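Local coordinates for protein ribonucleoside-diphosphate reductase subunit beta (Streptococcus sanguinis, PDB 4N83) that carries the dimetal centre of a class Ib ribonucleotide reductase, an enzyme that probably supplies DNA synthesis by reducing ribonucleoside diphosphates to their deoxy forms, at residues G56-G61 and F165-Y170; L172-L177 and N278-N283. One frame throughout, in Å; residues are numbered along the deposited sequence.

Contact 1. Residues G56-G61 and F165-Y170; sequences GKVFGG and FFTPLY
Val58 and Thr167 meet by their branches: CG2 of Val58 lies 3.8 Å from OG1 of Thr167, the two side chains crossing at a slant. Beside them, the outer ring atoms of Phe59 pass obliquely by the Pro168 ring, running the opposite way, with CE1 of Phe59 4.1 Å from CG of Pro168 and CZ approaching CB. No hydrogen bond links the two helical segments, whose nearest CA atoms, those of Val58 and Thr167, are 7.8 Å apart; all four touching residues are buried. The threonine hydroxyl meets its polar need elsewhere, in a hydrogen bond with Tyr240 OH. With chi1 at -53°, OG1 stands anti to the carbonyl carbon of Thr167, where it reaches Tyr240 and also touches the valine methyl. Helix 162-173 is kinked here, as the N atoms of Thr167 and Pro168 make no bond to the preceding turn. Further out, the Phe59 ring is packed by Val180 and Ile184 of helix 178-206 and by Tyr104, Ile107 and Phe108 of helix 84-111. Tyr104 is the predicted active-site residue, and Asp66, a manganese ligand, lies two turns beyond Phe59 on helix 49-78, within the ferritin-like helical bundle of ribonucleotide reductase small subunits.

Contact 2. Residues L172-L177 and N278-N283; sequences LGNNKL and NPIVMN
Ile280 lays its CG1-CD1 arm over the carbonyl group of Gly173, with CG1 3.3 Å from the glycine O and CD1 3.6 Å from the same atom. Two helix ends are joined here: helix 162-173 closes in a Schellman motif, with Asn175 at positive phi and bonded back into the last turn, while helix 279-285 begins behind the N-cap residue Asn278. Since Gly173 has no side chain, the backbones come close together, the CA atoms of Gly173 and Ile280 being 4.8 Å apart. A CA-H...O contact bridges them, from Gly173 CA to Ile280 O at 3.4 Å, with an angle of 146° at the hydrogen. No conventional hydrogen bond crosses between the segments.

Asn283 extends with CG anti to its backbone N (chi1 179°), which brings OD1 within 3.6 Å of Gly173 CA. Asn174 crosses Ile280 at about a right angle, and its ND2 sits 3.6 Å from CG2 of the isoleucine; the same amide nitrogen is hydrogen-bonded to Tyr170 O, one turn back, so its amide is tied back to the last turn of the helix it follows. The contact lies near the protein surface, away from the metal site. Ahead of the other helix, Asn278 is held through a hydrogen bond from ND2 to Glu248 OE1. Its OD1 accepts a weak bond from Ile280 N and a second bond from Val281 N, 3.1 Å away, with that donor tilted 26° from the carbonyl plane.

Overall arrangement
From the N terminus, helix 49-78 supplies residues 56-61, and the chain then runs through about a hundred mostly helical residues before contact 1 closes that loop at helix 162-173. Contact 2 opens just beyond, at the end of the same helix, and closes a similarly long loop at helix 279-285 near the modelled C terminus. The loops are therefore in series, neither nested nor crossing, and helix 162-173 is their shared element. Their centres lie 13 Å apart, and Val281 joins them by packing on Phe166, Leu169 and Tyr170. Together they tie helix 49-78, through helix 162-173, to the short last modelled helix, 279-285, near the surface.

Contact 1. Residues G56-G61 and F165-Y170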
ATOM      1  N   GLY A  56      24.967  -4.219 -11.537  1.00115.95           N
ATOM      2  CA  GLY A  56      23.777  -5.033 -11.800  1.00116.21           C
ATOM      3  C   GLY A  56      23.535  -6.106 -10.751  1.00116.88           C
ATOM      4  O   GLY A  56      22.391  -6.369 -10.376  1.00116.04           O
ATOM      5  N   LYS A  57      24.617  -6.726 -10.282  1.00118.35           N
ATOM      6  CA  LYS A  57      24.544  -7.747  -9.234  1.00119.45           C
ATOM      7  C   LYS A  57      24.095  -7.165  -7.891  1.00118.42           C
ATOM      8  O   LYS A  57      23.463  -7.856  -7.089  1.00117.53           O
ATOM      9  CB  LYS A  57      25.902  -8.436  -9.065  1.00121.41           C
ATOM     10  CG  LYS A  57      26.286  -9.350 -10.219  1.00123.07           C
ATOM     11  CD  LYS A  57      27.600 -10.064  -9.942  1.00124.95           C
ATOM     12  CE  LYS A  57      27.839 -11.197 -10.926  1.00126.55           C
ATOM     13  NZ  LYS A  57      29.127 -11.895 -10.662  1.00128.20           N
ATOM     14  N   VAL A  58      24.431  -5.899  -7.657  1.00118.44           N
ATOM     15  CA  VAL A  58      24.066  -5.205  -6.424  1.00117.92           C
ATOM     16  C   VAL A  58      22.574  -4.881  -6.399  1.00116.41           C
ATOM     17  O   VAL A  58      21.865  -5.300  -5.485  1.00116.08           O
ATOM     18  CB  VAL A  58      24.905  -3.918  -6.240  1.00118.16           C
ATOM     19  CG1 VAL A  58      24.223  -2.927  -5.305  1.00117.22           C
ATOM     20  CG2 VAL A  58      26.292  -4.269  -5.719  1.00119.49           C
ATOM     21  N   PHE A  59      22.106  -4.137  -7.400  1.00115.66           N
ATOM     22  CA  PHE A  59      20.698  -3.740  -7.462  1.00115.00           C
ATOM     23  C   PHE A  59      19.787  -4.957  -7.595  1.00115.12           C
ATOM     24  O   PHE A  59      18.767  -5.047  -6.913  1.00114.49           O
ATOM     25  CB  PHE A  59      20.437  -2.772  -8.624  1.00115.03           C
ATOM     26  CG  PHE A  59      21.124  -1.437  -8.483  1.00115.08           C
ATOM     27  CD1 PHE A  59      21.125  -0.753  -7.269  1.00114.52           C
ATOM     28  CD2 PHE A  59      21.745  -0.847  -9.575  1.00115.69           C
ATOM     29  CE1 PHE A  59      21.751   0.477  -7.148  1.00114.18           C
ATOM     30  CE2 PHE A  59      22.368   0.385  -9.459  1.00115.49           C
ATOM     31  CZ  PHE A  59      22.373   1.048  -8.244  1.00114.91           C
ATOM     32  N   GLY A  60      20.166  -5.888  -8.466  1.00115.94           N
ATOM     33  CA  GLY A  60      19.414  -7.125  -8.660  1.00116.56           C
ATOM     34  C   GLY A  60      19.275  -7.949  -7.391  1.00116.77           C
ATOM     35  O   GLY A  60      18.235  -8.565  -7.158  1.00118.14           O
ATOM     36  N   GLY A  61      20.329  -7.968  -6.577  1.00116.47           N
ATOM     37  CA  GLY A  61      20.305  -8.670  -5.294  1.00116.40           C
ATOM     38  C   GLY A  61      19.368  -8.016  -4.294  1.00114.40           C
ATOM     39  O   GLY A  61      18.675  -8.701  -3.542  1.00114.10           O
ATOM     40  N   PHE A 165      23.925  -0.782  -0.878  1.00120.03           N
ATOM     41  CA  PHE A 165      23.921   0.687  -0.944  1.00118.56           C
ATOM     42  C   PHE A 165      25.325   1.308  -0.982  1.00120.76           C
ATOM     43  O   PHE A 165      25.478   2.447  -1.423  1.00119.74           O
ATOM     44  CB  PHE A 165      23.139   1.302   0.230  1.00116.45           C
ATOM     45  CG  PHE A 165      21.651   1.036   0.204  1.00114.80           C
ATOM     46  CD1 PHE A 165      20.930   1.049  -0.987  1.00113.65           C
ATOM     47  CD2 PHE A 165      20.959   0.820   1.391  1.00113.49           C
ATOM     48  CE1 PHE A 165      19.562   0.822  -0.993  1.00112.12           C
ATOM     49  CE2 PHE A 165      19.591   0.595   1.389  1.00111.80           C
ATOM     50  CZ  PHE A 165      18.892   0.597   0.195  1.00111.30           C
ATOM     51  N   PHE A 166      26.335   0.567  -0.527  1.00123.32           N
ATOM     52  CA  PHE A 166      27.725   1.046  -0.520  1.00124.81           C
ATOM     53  C   PHE A 166      28.224   1.488  -1.903  1.00124.82           C
ATOM     54  O   PHE A 166      28.972   2.463  -2.011  1.00124.04           O
ATOM     55  CB  PHE A 166      28.652  -0.042   0.043  1.00127.20           C
ATOM     56  CG  PHE A 166      30.081   0.402   0.227  1.00129.30           C
ATOM     57  CD1 PHE A 166      30.512   0.921   1.442  1.00129.20           C
ATOM     58  CD2 PHE A 166      31.000   0.289  -0.811  1.00131.12           C
ATOM     59  CE1 PHE A 166      31.826   1.325   1.616  1.00130.01           C
ATOM     60  CE2 PHE A 166      32.314   0.695  -0.643  1.00131.69           C
ATOM     61  CZ  PHE A 166      32.728   1.212   0.571  1.00131.00           C
ATOM     62  N   THR A 167      27.813   0.772  -2.948  1.00124.76           N
ATOM     63  CA  THR A 167      28.280   1.043  -4.313  1.00124.92           C
ATOM     64  C   THR A 167      27.747   2.365  -4.901  1.00123.13           C
ATOM     65  O   THR A 167      28.545   3.215  -5.299  1.00122.76           O
ATOM     66  CB  THR A 167      27.973  -0.139  -5.262  1.00125.99           C
ATOM     67  OG1 THR A 167      28.486  -1.351  -4.694  1.00127.65           O
ATOM     68  CG2 THR A 167      28.608   0.077  -6.631  1.00126.84           C
ATOM     69  N   PRO A 168      26.410   2.549  -4.967  1.00121.23           N
ATOM     70  CA  PRO A 168      25.895   3.812  -5.516  1.00120.27           C
ATOM     71  C   PRO A 168      26.223   5.042  -4.664  1.00119.15           C
ATOM     72  O   PRO A 168      26.362   6.140  -5.206  1.00118.42           O
ATOM     73  CB  PRO A 168      24.379   3.584  -5.568  1.00119.54           C
ATOM     74  CG  PRO A 168      24.119   2.534  -4.546  1.00119.58           C
ATOM     75  CD  PRO A 168      25.313   1.632  -4.610  1.00120.68           C
ATOM     76  N   LEU A 169      26.336   4.856  -3.350  1.00118.54           N
ATOM     77  CA  LEU A 169      26.765   5.929  -2.447  1.00118.50           C
ATOM     78  C   LEU A 169      28.234   6.304  -2.677  1.00119.11           C
ATOM     79  O   LEU A 169      28.614   7.465  -2.509  1.00118.51           O
ATOM     80  CB  LEU A 169      26.558   5.523  -0.981  1.00118.45           C
ATOM     81  CG  LEU A 169      25.112   5.395  -0.487  1.00117.11           C
ATOM     82  CD1 LEU A 169      25.074   4.728   0.880  1.00116.74           C
ATOM     83  CD2 LEU A 169      24.422   6.750  -0.439  1.00116.25           C
ATOM     84  N   TYR A 170      29.048   5.318  -3.049  1.00119.42           N
ATOM     85  CA  TYR A 170      30.457   5.548  -3.382  1.00120.27           C
ATOM     86  C   TYR A 170      30.592   6.445  -4.613  1.00120.27           C
ATOM     87  O   TYR A 170      31.380   7.392  -4.613  1.00119.90           O
ATOM     88  CB  TYR A 170      31.182   4.211  -3.606  1.00121.42           C
ATOM     89  CG  TYR A 170      32.542   4.326  -4.267  1.00123.14           C
ATOM     90  CD1 TYR A 170      33.689   4.565  -3.515  1.00123.88           C
ATOM     91  CD2 TYR A 170      32.681   4.183  -5.647  1.00123.67           C
ATOM     92  CE1 TYR A 170      34.932   4.666  -4.118  1.00125.13           C
ATOM     93  CE2 TYR A 170      33.919   4.285  -6.259  1.00124.58           C
ATOM     94  CZ  TYR A 170      35.041   4.525  -5.491  1.00125.72           C
ATOM     95  OH  TYR A 170      36.271   4.625  -6.097  1.00127.59           O
TER

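Contact 2. Residues L172-L177 and N278-N283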
ATOM      1  N   LEU A 172      28.227   8.447  -5.898  1.00119.39           N
ATOM      2  CA  LEU A 172      27.634   9.754  -5.585  1.00117.62           C
ATOM      3  C   LEU A 172      28.655  10.681  -4.925  1.00117.95           C
ATOM      4  O   LEU A 172      28.640  11.891  -5.155  1.00118.19           O
ATOM      5  CB  LEU A 172      26.411   9.593  -4.674  1.00115.36           C
ATOM      6  CG  LEU A 172      25.661  10.870  -4.270  1.00113.66           C
ATOM      7  CD1 LEU A 172      25.145  11.622  -5.488  1.00113.38           C
ATOM      8  CD2 LEU A 172      24.516  10.540  -3.324  1.00112.16           C
ATOM      9  N   GLY A 173      29.531  10.107  -4.104  1.00118.05           N
ATOM     10  CA  GLY A 173      30.615  10.853  -3.476  1.00118.88           C
ATOM     11  C   GLY A 173      31.653  11.362  -4.464  1.00120.12           C
ATOM     12  O   GLY A 173      32.285  12.393  -4.230  1.00120.54           O
ATOM     13  N   ASN A 174      31.828  10.632  -5.566  1.00120.83           N
ATOM     14  CA  ASN A 174      32.730  11.039  -6.649  1.00121.84           C
ATOM     15  C   ASN A 174      32.044  11.918  -7.704  1.00121.20           C
ATOM     16  O   ASN A 174      32.659  12.268  -8.713  1.00121.61           O
ATOM     17  CB  ASN A 174      33.334   9.800  -7.333  1.00122.81           C
ATOM     18  CG  ASN A 174      34.389   9.115  -6.485  1.00123.80           C
ATOM     19  OD1 ASN A 174      35.568   9.097  -6.840  1.00125.43           O
ATOM     20  ND2 ASN A 174      33.974   8.549  -5.360  1.00123.23           N
ATOM     21  N   ASN A 175      30.781  12.276  -7.464  1.00119.95           N
ATOM     22  CA  ASN A 175      29.965  13.046  -8.411  1.00119.32           C
ATOM     23  C   ASN A 175      29.650  12.245  -9.683  1.00119.44           C
ATOM     24  O   ASN A 175      29.551  12.805 -10.778  1.00119.51           O
ATOM     25  CB  ASN A 175      30.642  14.386  -8.747  1.00120.05           C
ATOM     26  CG  ASN A 175      29.650  15.462  -9.161  1.00119.44           C
ATOM     27  OD1 ASN A 175      28.597  15.623  -8.545  1.00118.18           O
ATOM     28  ND2 ASN A 175      29.991  16.215 -10.201  1.00120.59           N
ATOM     29  N   LYS A 176      29.481  10.933  -9.515  1.00118.95           N
ATOM     30  CA  LYS A 176      29.215  10.007 -10.618  1.00118.75           C
ATOM     31  C   LYS A 176      27.881   9.300 -10.375  1.00117.57           C
ATOM     32  O   LYS A 176      27.521   9.034  -9.228  1.00116.87           O
ATOM     33  CB  LYS A 176      30.335   8.964 -10.716  1.00119.44           C
ATOM     34  CG  LYS A 176      31.745   9.540 -10.803  1.00120.48           C
ATOM     35  CD  LYS A 176      32.279   9.574 -12.228  1.00121.37           C
ATOM     36  CE  LYS A 176      32.790   8.210 -12.667  1.00122.10           C
ATOM     37  NZ  LYS A 176      33.533   8.276 -13.956  1.00123.47           N
ATOM     38  N   LEU A 177      27.158   8.997 -11.454  1.00117.54           N
ATOM     39  CA  LEU A 177      25.859   8.316 -11.369  1.00116.34           C
ATOM     40  C   LEU A 177      24.906   9.037 -10.406  1.00115.06           C
ATOM     41  O   LEU A 177      24.467   8.468  -9.405  1.00114.34           O
ATOM     42  CB  LEU A 177      26.044   6.851 -10.944  1.00116.40           C
ATOM     43  CG  LEU A 177      26.996   5.991 -11.780  1.00117.78           C
ATOM     44  CD1 LEU A 177      27.160   4.620 -11.141  1.00117.76           C
ATOM     45  CD2 LEU A 177      26.510   5.856 -13.215  1.00118.29           C
ATOM     46  N   ASN A 278      34.353   4.495   4.885  1.00116.59           N
ATOM     47  CA  ASN A 278      34.869   5.289   3.768  1.00118.07           C
ATOM     48  C   ASN A 278      34.303   6.711   3.793  1.00117.56           C
ATOM     49  O   ASN A 278      33.095   6.891   3.955  1.00115.43           O
ATOM     50  CB  ASN A 278      34.532   4.606   2.434  1.00118.23           C
ATOM     51  CG  ASN A 278      35.089   5.350   1.230  1.00118.72           C
ATOM     52  OD1 ASN A 278      34.638   6.447   0.899  1.00117.32           O
ATOM     53  ND2 ASN A 278      36.066   4.749   0.560  1.00119.74           N
ATOM     54  N   PRO A 279      35.174   7.727   3.637  1.00119.79           N
ATOM     55  CA  PRO A 279      34.722   9.116   3.753  1.00120.04           C
ATOM     56  C   PRO A 279      33.814   9.578   2.612  1.00120.29           C
ATOM     57  O   PRO A 279      32.898  10.368   2.845  1.00118.71           O
ATOM     58  CB  PRO A 279      36.032   9.912   3.754  1.00121.20           C
ATOM     59  CG  PRO A 279      36.996   9.054   3.014  1.00122.49           C
ATOM     60  CD  PRO A 279      36.617   7.641   3.342  1.00121.84           C
ATOM     61  N   ILE A 280      34.064   9.089   1.396  1.00121.84           N
ATOM     62  CA  ILE A 280      33.286   9.507   0.226  1.00121.73           C
ATOM     63  C   ILE A 280      31.912   8.823   0.191  1.00119.83           C
ATOM     64  O   ILE A 280      30.985   9.315  -0.453  1.00117.55           O
ATOM     65  CB  ILE A 280      34.070   9.280  -1.099  1.00123.38           C
ATOM     66  CG1 ILE A 280      33.906  10.487  -2.032  1.00123.75           C
ATOM     67  CG2 ILE A 280      33.659   7.987  -1.796  1.00122.96           C
ATOM     68  CD1 ILE A 280      34.781  11.669  -1.670  1.00124.29           C
ATOM     69  N   VAL A 281      31.791   7.688   0.878  1.00120.35           N
ATOM     70  CA  VAL A 281      30.500   7.021   1.062  1.00120.00           C
ATOM     71  C   VAL A 281      29.694   7.745   2.139  1.00117.91           C
ATOM     72  O   VAL A 281      28.470   7.851   2.039  1.00116.53           O
ATOM     73  CB  VAL A 281      30.672   5.533   1.441  1.00121.29           C
ATOM     74  CG1 VAL A 281      29.322   4.883   1.727  1.00120.02           C
ATOM     75  CG2 VAL A 281      31.398   4.790   0.328  1.00123.01           C
ATOM     76  N   MET A 282      30.387   8.243   3.163  1.00117.27           N
ATOM     77  CA  MET A 282      29.756   9.062   4.201  1.00115.61           C
ATOM     78  C   MET A 282      29.420  10.456   3.662  1.00113.75           C
ATOM     79  O   MET A 282      28.529  11.131   4.183  1.00111.82           O
ATOM     80  CB  MET A 282      30.666   9.169   5.432  1.00116.16           C
ATOM     81  CG  MET A 282      29.929   9.465   6.732  1.00115.02           C
ATOM     82  SD  MET A 282      28.660   8.250   7.154  1.00113.55           S
ATOM     83  CE  MET A 282      29.615   6.737   7.224  1.00114.18           C
ATOM     84  N   ASN A 283      30.146  10.881   2.629  1.00113.63           N
ATOM     85  CA  ASN A 283      29.789  12.069   1.853  1.00112.30           C
ATOM     86  C   ASN A 283      28.499  11.830   1.060  1.00111.35           C
ATOM     87  O   ASN A 283      27.709  12.754   0.856  1.00110.88           O
ATOM     88  CB  ASN A 283      30.938  12.446   0.904  1.00112.47           C
ATOM     89  CG  ASN A 283      30.628  13.666   0.054  1.00111.53           C
ATOM     90  OD1 ASN A 283      30.725  13.617  -1.172  1.00111.77           O
ATOM     91  ND2 ASN A 283      30.254  14.764   0.698  1.00110.74           N
TER